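Local coordinates for Na-K-Cl cotransporter (Methanosarcina acetivorans, PDB 3G40), which forms the C-terminal cytoplasmic domain of a prokaryotic cation-chloride cotransporter, a membrane protein that probably carries chloride together with cations, at residues I112-L117 against G140-S145; H248-D253 against S270-A275; L40-Y45 against S190-S195. All coordinates share one frame; numbering follows the deposited sequence.

In the fold
Contacts 1 and 2 lie in the core, each centred about 6 Å from the centre of the chain, and both belong to the same ten-stranded mixed sheet. Each closes a beta-alpha-beta unit, and the units meet where strands 140-145 and 271-276 run antiparallel: S145 N lies 2.8 Å from C272 O, a probable hydrogen bond. Contact 3 is a surface contact about 12 Å from the chain centre, joining the C-terminal ends of helices 30-44 and 179-192, from the first and second parts of the C-terminal domain. Backbone ladders and apolar side chains make up contacts 1 and 2, whereas in contact 3 side-chain donors reach a carboxylate and two backbone carbonyls. I43 of contact 3 packs on F114 of contact 1.

Contact 1: residues I112-L117 against G140-S145; sequences ILFLRL and GVLLFS
F114 and F144 extend in the same direction from neighbouring parallel strands of a beta-alpha-beta unit, in which helix 124-136 links strand 112-116 to strand 140-145. CG of F114 is anti to the backbone N (chi1 -172°), which carries the ring along the sheet until its CZ lies 3.7 Å from F144 CB. The side chains lie side by side, with F114 CZ against F144 CB and the nearby ring atom CD2. On the same face, L142 crosses both I112 and F114 at a slant, its CG 3.7 Å from I112 CG2 and its CB 4.0 Å from F114 CD1. Helix 30-44 covers this side, with T36, F39, L40 and I43 all against F114.

The face bearing L113, L115, V141 and L143 is aliphatic. L143 reaches out with CD1, which sits 3.9 Å from L115 CB and 3.8 Å from L117 CB. I130 of helix 124-136 packs on L113 and L115, so the connecting helix lies over this face.

Five backbone hydrogen bonds hold the pair in register, alternating in direction between the strands; the straightest, L115 N to L142 O, is 2.8 Å long with an N-H...O angle of 178°. Beyond the last of them, L117 N to F144 O, a water donates to L117 O and hydrogen-bonds S145 OG, at 2.7 Å from each oxygen.

Contact 2: residues H248-D253 against S270-A275; sequences HIFSLD and SSCIFA
F250 and F274 lie side by side on adjacent strands with their ring planes only 15° apart, yet the rings are slid so far that they barely overlap, with centroids 5.3 Å apart. Contact is along one margin of F274, with CD2 3.6 Å from F250 CB and CE2 3.6 Å from F250 CD1. Both CG atoms lie anti to the carbonyl carbon, beside the backbone N, and the rings leave the sheet in the same direction. C272 SG stands at the edge of the F250 ring, 3.8 Å from CE1, in a Cys sulfur-aromatic contact. W161, from the next strand, stacks on F250, and its NE1 donates to H248 ND1.

At the other edge of that imidazole, a water bridges H248 NE2 to S270 OG, to which it donates; S270 OG also bonds A245 O. On the other face of the sheet from F250 and F274, I249 CG1 meets I273 CG2 at 3.6 Å.

The backbones exchange five hydrogen bonds. The last, L252 N to A275 O at 2.8 Å, has its donor 71° out of the carbonyl plane, where 248-253 runs out of its strand after S251. F274 also touches A261 and L264 of helix 258-268, which links the parallel strands 247-251 and 271-276 in a beta-alpha-beta crossover.

Contact 3: residues L40-Y45 against S190-S195; sequences LRDITY and SNWKAS
N191 uses its single amide nitrogen to hold two backbone carbonyls, D42 O in the last turn of helix 30-44 and Y45 O just beyond it. ND2 donates to D42 O at 2.6 Å and to Y45 O at 2.9 Å, and both oxygens lie in the amide plane, so the two N-H groups are spent on different acceptors. The second bond is nearly straight, with an N-H...O angle of 175°. At each carbonyl the donor is tilted out of the carbonyl plane. K187 NZ gives Y45 O a second hydrogen bond. N191 OD1 lies in the plane of the Y45 ring at its edge, 3.7 Å from CD1.

The next residue, W192, donates through its indole NE1 to D42 OD2 at 2.8 Å. The oxygen sits close to the indole plane, but the donor comes from above the carboxylate, 51° out of its plane; the two flat groups stand 86° apart. D42 CG is beside its own backbone N, which turns the carboxylate toward W192 while its other oxygen faces R41.

That oxygen, OD1, takes R41 NH2 in a salt bridge of 3.0 Å, on the syn side but somewhat out of the carboxylate plane, with a weak bond from R41 NE to the same oxygen. R41 NH1 forms salt bridges with E78 and D38, so D42 shares this arginine with two other acids.

Each carboxylate oxygen of the buried D42 thus has its own donor, an arginine for one and an indole for the other. This pairing would be expected to stabilise the charged form of the aspartate, while the N191 amide satisfies carbonyls near a helix end.

Contact 1: residues I112-L117 against G140-S145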
loop_
_atom_site.group_PDB
_atom_site.type_symbol
_atom_site.label_atom_id
_atom_site.label_comp_id
_atom_site.label_asym_id
_atom_site.label_seq_id
_atom_site.Cartn_x
_atom_site.Cartn_y
_atom_site.Cartn_z
ATOM N N ILE A 112 -12.924 5.608 -18.512
ATOM C CA ILE A 112 -12.268 4.307 -18.376
ATOM C C ILE A 112 -12.855 3.586 -17.164
ATOM O O ILE A 112 -12.925 4.154 -16.078
ATOM C CB ILE A 112 -10.773 4.491 -18.113
ATOM C CG1 ILE A 112 -10.116 5.237 -19.281
ATOM C CG2 ILE A 112 -10.082 3.140 -17.840
ATOM C CD1 ILE A 112 -8.735 5.774 -18.955
ATOM N N LEU A 113 -13.266 2.337 -17.343
ATOM C CA LEU A 113 -13.785 1.536 -16.237
ATOM C C LEU A 113 -12.645 0.888 -15.444
ATOM O O LEU A 113 -11.847 0.141 -16.006
ATOM C CB LEU A 113 -14.705 0.438 -16.780
ATOM C CG LEU A 113 -15.311 -0.491 -15.728
ATOM C CD1 LEU A 113 -16.181 0.304 -14.742
ATOM C CD2 LEU A 113 -16.124 -1.571 -16.400
ATOM N N PHE A 114 -12.588 1.163 -14.142
ATOM C CA PHE A 114 -11.557 0.604 -13.272
ATOM C C PHE A 114 -12.098 -0.546 -12.423
ATOM O O PHE A 114 -12.953 -0.342 -11.559
ATOM C CB PHE A 114 -10.969 1.692 -12.376
ATOM C CG PHE A 114 -9.770 1.245 -11.580
ATOM C CD1 PHE A 114 -8.491 1.520 -12.033
ATOM C CD2 PHE A 114 -9.923 0.551 -10.387
ATOM C CE1 PHE A 114 -7.367 1.116 -11.307
ATOM C CE2 PHE A 114 -8.798 0.136 -9.655
ATOM C CZ PHE A 114 -7.519 0.425 -10.125
ATOM N N LEU A 115 -11.576 -1.750 -12.664
ATOM C CA LEU A 115 -12.033 -2.944 -11.965
ATOM C C LEU A 115 -10.900 -3.600 -11.212
ATOM O O LEU A 115 -9.758 -3.629 -11.674
ATOM C CB LEU A 115 -12.597 -3.963 -12.951
ATOM C CG LEU A 115 -13.748 -3.526 -13.854
ATOM C CD1 LEU A 115 -14.031 -4.601 -14.875
ATOM C CD2 LEU A 115 -14.987 -3.235 -13.021
ATOM N N ARG A 116 -11.235 -4.153 -10.061
ATOM C CA ARG A 116 -10.301 -4.938 -9.285
ATOM C C ARG A 116 -10.497 -6.407 -9.656
ATOM O O ARG A 116 -11.627 -6.879 -9.819
ATOM C CB ARG A 116 -10.549 -4.699 -7.790
ATOM C CG ARG A 116 -9.660 -5.475 -6.843
ATOM C CD ARG A 116 -10.120 -5.296 -5.399
ATOM N NE ARG A 116 -9.762 -6.453 -4.585
ATOM C CZ ARG A 116 -10.600 -7.439 -4.287
ATOM N NH1 ARG A 116 -11.851 -7.396 -4.721
ATOM N NH2 ARG A 116 -10.191 -8.463 -3.549
ATOM N N LEU A 117 -9.395 -7.124 -9.819
ATOM C CA LEU A 117 -9.450 -8.557 -10.075
ATOM C C LEU A 117 -9.343 -9.272 -8.729
ATOM O O LEU A 117 -8.280 -9.298 -8.114
ATOM C CB LEU A 117 -8.290 -8.984 -10.999
ATOM C CG LEU A 117 -8.242 -10.436 -11.490
ATOM C CD1 LEU A 117 -9.487 -10.821 -12.276
ATOM C CD2 LEU A 117 -6.985 -10.670 -12.333
ATOM N N GLY A 140 -12.631 2.420 -22.213
ATOM C CA GLY A 140 -11.480 1.582 -21.938
ATOM C C GLY A 140 -11.704 0.865 -20.619
ATOM O O GLY A 140 -12.592 1.237 -19.840
ATOM N N VAL A 141 -10.914 -0.170 -20.369
ATOM C CA VAL A 141 -10.996 -0.899 -19.108
ATOM C C VAL A 141 -9.602 -1.063 -18.503
ATOM O O VAL A 141 -8.641 -1.404 -19.210
ATOM C CB VAL A 141 -11.644 -2.292 -19.290
ATOM C CG1 VAL A 141 -11.651 -3.058 -17.970
ATOM C CG2 VAL A 141 -13.066 -2.151 -19.838
ATOM N N LEU A 142 -9.491 -0.784 -17.203
ATOM C CA LEU A 142 -8.288 -1.104 -16.443
ATOM C C LEU A 142 -8.650 -2.184 -15.444
ATOM O O LEU A 142 -9.560 -2.012 -14.636
ATOM C CB LEU A 142 -7.757 0.126 -15.705
ATOM C CG LEU A 142 -7.158 1.235 -16.572
ATOM C CD1 LEU A 142 -6.791 2.436 -15.713
ATOM C CD2 LEU A 142 -5.914 0.713 -17.338
ATOM N N LEU A 143 -7.961 -3.314 -15.510
ATOM C CA LEU A 143 -8.215 -4.392 -14.565
ATOM C C LEU A 143 -6.992 -4.566 -13.667
ATOM O O LEU A 143 -5.895 -4.899 -14.132
ATOM C CB LEU A 143 -8.564 -5.679 -15.311
ATOM C CG LEU A 143 -8.777 -6.943 -14.480
ATOM C CD1 LEU A 143 -10.082 -6.880 -13.656
ATOM C CD2 LEU A 143 -8.753 -8.167 -15.388
ATOM N N PHE A 144 -7.179 -4.311 -12.376
ATOM C CA PHE A 144 -6.063 -4.226 -11.448
ATOM C C PHE A 144 -5.921 -5.480 -10.586
ATOM O O PHE A 144 -6.854 -5.891 -9.901
ATOM C CB PHE A 144 -6.228 -2.965 -10.598
ATOM C CG PHE A 144 -5.144 -2.750 -9.579
ATOM C CD1 PHE A 144 -3.798 -2.964 -9.896
ATOM C CD2 PHE A 144 -5.468 -2.288 -8.315
ATOM C CE1 PHE A 144 -2.809 -2.739 -8.950
ATOM C CE2 PHE A 144 -4.489 -2.054 -7.367
ATOM C CZ PHE A 144 -3.154 -2.284 -7.680
ATOM N N SER A 145 -4.744 -6.098 -10.630
ATOM C CA SER A 145 -4.514 -7.302 -9.846
ATOM C C SER A 145 -3.410 -7.009 -8.838
ATOM O O SER A 145 -2.219 -7.166 -9.120
ATOM C CB SER A 145 -4.160 -8.475 -10.764
ATOM O OG SER A 145 -4.003 -9.676 -10.031
HETATM O O HOH W 1 -5.982 -10.682 -8.557
#

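Contact 2: residues H248-D253 against S270-A275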
loop_
_atom_site.group_PDB
_atom_site.type_symbol
_atom_site.label_atom_id
_atom_site.label_comp_id
_atom_site.label_asym_id
_atom_site.label_seq_id
_atom_site.Cartn_x
_atom_site.Cartn_y
_atom_site.Cartn_z
ATOM N N HIS A 248 3.657 -4.429 -13.310
ATOM C CA HIS A 248 3.655 -4.865 -14.703
ATOM C C HIS A 248 2.355 -4.402 -15.363
ATOM O O HIS A 248 1.266 -4.688 -14.858
ATOM C CB HIS A 248 3.712 -6.383 -14.762
ATOM C CG HIS A 248 4.959 -6.960 -14.172
ATOM N ND1 HIS A 248 6.085 -7.214 -14.925
ATOM C CD2 HIS A 248 5.261 -7.331 -12.906
ATOM C CE1 HIS A 248 7.026 -7.718 -14.147
ATOM N NE2 HIS A 248 6.551 -7.804 -12.917
ATOM N N ILE A 249 2.478 -3.682 -16.475
ATOM C CA ILE A 249 1.325 -3.275 -17.281
ATOM C C ILE A 249 1.238 -4.152 -18.521
ATOM O O ILE A 249 2.216 -4.275 -19.276
ATOM C CB ILE A 249 1.444 -1.789 -17.701
ATOM C CG1 ILE A 249 1.580 -0.901 -16.449
ATOM C CG2 ILE A 249 0.250 -1.368 -18.580
ATOM C CD1 ILE A 249 1.989 0.513 -16.745
ATOM N N PHE A 250 0.089 -4.798 -18.704
ATOM C CA PHE A 250 -0.177 -5.622 -19.880
ATOM C C PHE A 250 -1.363 -5.044 -20.638
ATOM O O PHE A 250 -2.132 -4.253 -20.091
ATOM C CB PHE A 250 -0.533 -7.053 -19.463
ATOM C CG PHE A 250 0.586 -7.789 -18.777
ATOM C CD1 PHE A 250 0.722 -7.745 -17.396
ATOM C CD2 PHE A 250 1.490 -8.541 -19.511
ATOM C CE1 PHE A 250 1.756 -8.428 -16.760
ATOM C CE2 PHE A 250 2.533 -9.229 -18.878
ATOM C CZ PHE A 250 2.662 -9.163 -17.506
ATOM N N SER A 251 -1.526 -5.445 -21.893
ATOM C CA SER A 251 -2.792 -5.210 -22.575
ATOM C C SER A 251 -3.788 -6.274 -22.124
ATOM O O SER A 251 -3.397 -7.401 -21.815
ATOM C CB SER A 251 -2.598 -5.238 -24.089
ATOM O OG SER A 251 -1.858 -4.098 -24.481
ATOM N N LEU A 252 -5.063 -5.894 -22.043
ATOM C CA LEU A 252 -6.151 -6.804 -21.691
ATOM C C LEU A 252 -6.900 -7.222 -22.959
ATOM O O LEU A 252 -7.398 -6.371 -23.706
ATOM C CB LEU A 252 -7.126 -6.114 -20.704
ATOM C CG LEU A 252 -8.393 -6.849 -20.266
ATOM C CD1 LEU A 252 -8.041 -8.161 -19.595
ATOM C CD2 LEU A 252 -9.207 -5.959 -19.306
ATOM N N ASP A 253 -6.966 -8.527 -23.208
ATOM C CA ASP A 253 -7.695 -9.070 -24.357
ATOM C C ASP A 253 -9.171 -8.722 -24.200
ATOM O O ASP A 253 -9.707 -8.828 -23.100
ATOM C CB ASP A 253 -7.505 -10.592 -24.401
ATOM C CG ASP A 253 -8.122 -11.243 -25.636
ATOM O OD1 ASP A 253 -9.077 -10.689 -26.216
ATOM O OD2 ASP A 253 -7.653 -12.340 -26.012
ATOM N N SER A 270 4.543 -9.581 -7.908
ATOM C CA SER A 270 4.235 -8.165 -7.769
ATOM C C SER A 270 2.953 -7.817 -8.533
ATOM O O SER A 270 2.420 -8.646 -9.270
ATOM C CB SER A 270 5.403 -7.330 -8.275
ATOM O OG SER A 270 5.574 -7.556 -9.648
ATOM N N SER A 271 2.481 -6.585 -8.393
ATOM C CA SER A 271 1.188 -6.218 -8.966
ATOM C C SER A 271 1.173 -6.090 -10.491
ATOM O O SER A 271 2.162 -5.742 -11.123
ATOM C CB SER A 271 0.645 -4.939 -8.325
ATOM O OG SER A 271 0.428 -5.120 -6.938
ATOM N N CYS A 272 0.015 -6.382 -11.060
ATOM C CA CYS A 272 -0.202 -6.313 -12.493
ATOM C C CYS A 272 -1.451 -5.501 -12.787
ATOM O O CYS A 272 -2.431 -5.565 -12.045
ATOM C CB CYS A 272 -0.367 -7.722 -13.062
ATOM S SG CYS A 272 1.139 -8.727 -12.981
ATOM N N ILE A 273 -1.417 -4.731 -13.865
ATOM C CA ILE A 273 -2.618 -4.062 -14.330
ATOM C C ILE A 273 -2.783 -4.360 -15.817
ATOM O O ILE A 273 -1.794 -4.445 -16.554
ATOM C CB ILE A 273 -2.607 -2.537 -13.999
ATOM C CG1 ILE A 273 -3.998 -1.912 -14.201
ATOM C CG2 ILE A 273 -1.530 -1.809 -14.790
ATOM C CD1 ILE A 273 -4.161 -0.542 -13.526
ATOM N N PHE A 274 -4.028 -4.588 -16.235
ATOM C CA PHE A 274 -4.338 -5.014 -17.596
ATOM C C PHE A 274 -5.251 -3.994 -18.246
ATOM O O PHE A 274 -6.309 -3.657 -17.708
ATOM C CB PHE A 274 -4.992 -6.399 -17.585
ATOM C CG PHE A 274 -4.169 -7.437 -16.884
ATOM C CD1 PHE A 274 -4.200 -7.541 -15.503
ATOM C CD2 PHE A 274 -3.330 -8.288 -17.606
ATOM C CE1 PHE A 274 -3.419 -8.484 -14.846
ATOM C CE2 PHE A 274 -2.552 -9.236 -16.963
ATOM C CZ PHE A 274 -2.591 -9.338 -15.585
ATOM N N ALA A 275 -4.823 -3.483 -19.394
ATOM C CA ALA A 275 -5.497 -2.368 -20.029
ATOM C C ALA A 275 -6.096 -2.714 -21.393
ATOM O O ALA A 275 -5.379 -3.111 -22.319
ATOM C CB ALA A 275 -4.544 -1.190 -20.146
HETATM O O HOH W 2 8.068 -8.558 -10.711
#

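Contact 3: residues L40-Y45 against S190-S195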
loop_
_atom_site.group_PDB
_atom_site.type_symbol
_atom_site.label_atom_id
_atom_site.label_comp_id
_atom_site.label_asym_id
_atom_site.label_seq_id
_atom_site.Cartn_x
_atom_site.Cartn_y
_atom_site.Cartn_z
ATOM N N LEU A 40 -5.410 5.207 -7.565
ATOM C CA LEU A 40 -6.382 5.865 -8.437
ATOM C C LEU A 40 -5.943 7.310 -8.641
ATOM O O LEU A 40 -6.031 7.845 -9.745
ATOM C CB LEU A 40 -7.800 5.824 -7.811
ATOM C CG LEU A 40 -8.415 4.427 -7.745
ATOM C CD1 LEU A 40 -9.676 4.365 -6.851
ATOM C CD2 LEU A 40 -8.726 3.920 -9.141
ATOM N N ARG A 41 -5.475 7.949 -7.572
ATOM C CA ARG A 41 -4.978 9.319 -7.689
ATOM C C ARG A 41 -3.755 9.404 -8.642
ATOM O O ARG A 41 -3.649 10.323 -9.466
ATOM C CB ARG A 41 -4.614 9.853 -6.324
ATOM C CG ARG A 41 -4.153 11.287 -6.309
ATOM C CD ARG A 41 -3.304 11.496 -5.084
ATOM N NE ARG A 41 -2.193 10.544 -5.093
ATOM C CZ ARG A 41 -1.479 10.205 -4.023
ATOM N NH1 ARG A 41 -1.762 10.746 -2.842
ATOM N NH2 ARG A 41 -0.474 9.330 -4.140
ATOM N N ASP A 42 -2.834 8.459 -8.513
ATOM C CA ASP A 42 -1.621 8.447 -9.359
ATOM C C ASP A 42 -1.968 8.256 -10.831
ATOM O O ASP A 42 -1.265 8.744 -11.706
ATOM C CB ASP A 42 -0.650 7.343 -8.907
ATOM C CG ASP A 42 -0.091 7.588 -7.520
ATOM O OD1 ASP A 42 -0.091 8.753 -7.055
ATOM O OD2 ASP A 42 0.337 6.610 -6.883
ATOM N N ILE A 43 -3.069 7.559 -11.108
ATOM C CA ILE A 43 -3.506 7.366 -12.489
ATOM C C ILE A 43 -4.129 8.644 -13.068
ATOM O O ILE A 43 -4.000 8.924 -14.260
ATOM C CB ILE A 43 -4.508 6.199 -12.600
ATOM C CG1 ILE A 43 -3.795 4.859 -12.389
ATOM C CG2 ILE A 43 -5.237 6.226 -13.940
ATOM C CD1 ILE A 43 -4.771 3.670 -12.186
ATOM N N THR A 44 -4.778 9.428 -12.216
ATOM C CA THR A 44 -5.611 10.546 -12.675
ATOM C C THR A 44 -5.008 11.945 -12.475
ATOM O O THR A 44 -5.454 12.908 -13.099
ATOM C CB THR A 44 -7.018 10.503 -11.999
ATOM O OG1 THR A 44 -6.854 10.426 -10.580
ATOM C CG2 THR A 44 -7.801 9.288 -12.464
ATOM N N TYR A 45 -4.018 12.068 -11.596
ATOM C CA TYR A 45 -3.388 13.362 -11.329
ATOM C C TYR A 45 -2.473 13.819 -12.477
ATOM O O TYR A 45 -1.684 13.026 -13.000
ATOM C CB TYR A 45 -2.570 13.292 -10.037
ATOM C CG TYR A 45 -1.871 14.583 -9.710
ATOM C CD1 TYR A 45 -0.550 14.808 -10.103
ATOM C CD2 TYR A 45 -2.528 15.584 -9.015
ATOM C CE1 TYR A 45 0.079 16.010 -9.814
ATOM C CE2 TYR A 45 -1.910 16.772 -8.721
ATOM C CZ TYR A 45 -0.604 16.983 -9.117
ATOM O OH TYR A 45 -0.016 18.186 -8.806
ATOM N N SER A 190 5.550 9.066 -14.581
ATOM C CA SER A 190 5.692 10.463 -14.226
ATOM C C SER A 190 5.268 10.730 -12.766
ATOM O O SER A 190 5.977 11.404 -12.020
ATOM C CB SER A 190 4.899 11.329 -15.224
ATOM O OG SER A 190 4.539 12.571 -14.663
ATOM N N ASN A 191 4.130 10.185 -12.345
ATOM C CA ASN A 191 3.649 10.437 -10.983
ATOM C C ASN A 191 4.450 9.720 -9.874
ATOM O O ASN A 191 4.608 10.259 -8.787
ATOM C CB ASN A 191 2.148 10.161 -10.875
ATOM C CG ASN A 191 1.320 11.271 -11.497
ATOM O OD1 ASN A 191 1.808 12.385 -11.662
ATOM N ND2 ASN A 191 0.083 10.967 -11.870
ATOM N N TRP A 192 4.964 8.525 -10.163
ATOM C CA TRP A 192 5.819 7.791 -9.215
ATOM C C TRP A 192 7.285 8.207 -9.306
ATOM O O TRP A 192 8.081 7.896 -8.406
ATOM C CB TRP A 192 5.755 6.282 -9.476
ATOM C CG TRP A 192 4.452 5.634 -9.142
ATOM C CD1 TRP A 192 3.343 6.224 -8.567
ATOM C CD2 TRP A 192 4.121 4.253 -9.329
ATOM N NE1 TRP A 192 2.345 5.285 -8.405
ATOM C CE2 TRP A 192 2.798 4.070 -8.858
ATOM C CE3 TRP A 192 4.812 3.155 -9.849
ATOM C CZ2 TRP A 192 2.155 2.834 -8.903
ATOM C CZ3 TRP A 192 4.172 1.925 -9.901
ATOM C CH2 TRP A 192 2.854 1.774 -9.418
ATOM N N LYS A 193 7.647 8.882 -10.397
ATOM C CA LYS A 193 9.057 9.136 -10.701
ATOM C C LYS A 193 9.814 7.816 -10.677
ATOM O O LYS A 193 10.885 7.704 -10.085
ATOM C CB LYS A 193 9.669 10.133 -9.718
ATOM C CG LYS A 193 9.057 11.521 -9.828
ATOM C CD LYS A 193 9.797 12.543 -8.987
ATOM C CE LYS A 193 9.242 13.943 -9.223
ATOM N NZ LYS A 193 9.953 14.981 -8.426
ATOM N N ALA A 194 9.226 6.826 -11.337
ATOM C CA ALA A 194 9.758 5.474 -11.428
ATOM C C ALA A 194 10.538 5.280 -12.730
ATOM O O ALA A 194 10.423 6.084 -13.657
ATOM C CB ALA A 194 8.591 4.461 -11.355
ATOM N N SER A 195 11.322 4.207 -12.798
ATOM C CA SER A 195 11.960 3.812 -14.058
ATOM C C SER A 195 11.024 2.939 -14.882
ATOM O O SER A 195 10.335 2.078 -14.342
ATOM C CB SER A 195 13.263 3.052 -13.785
ATOM O OG SER A 195 14.150 3.889 -13.084
#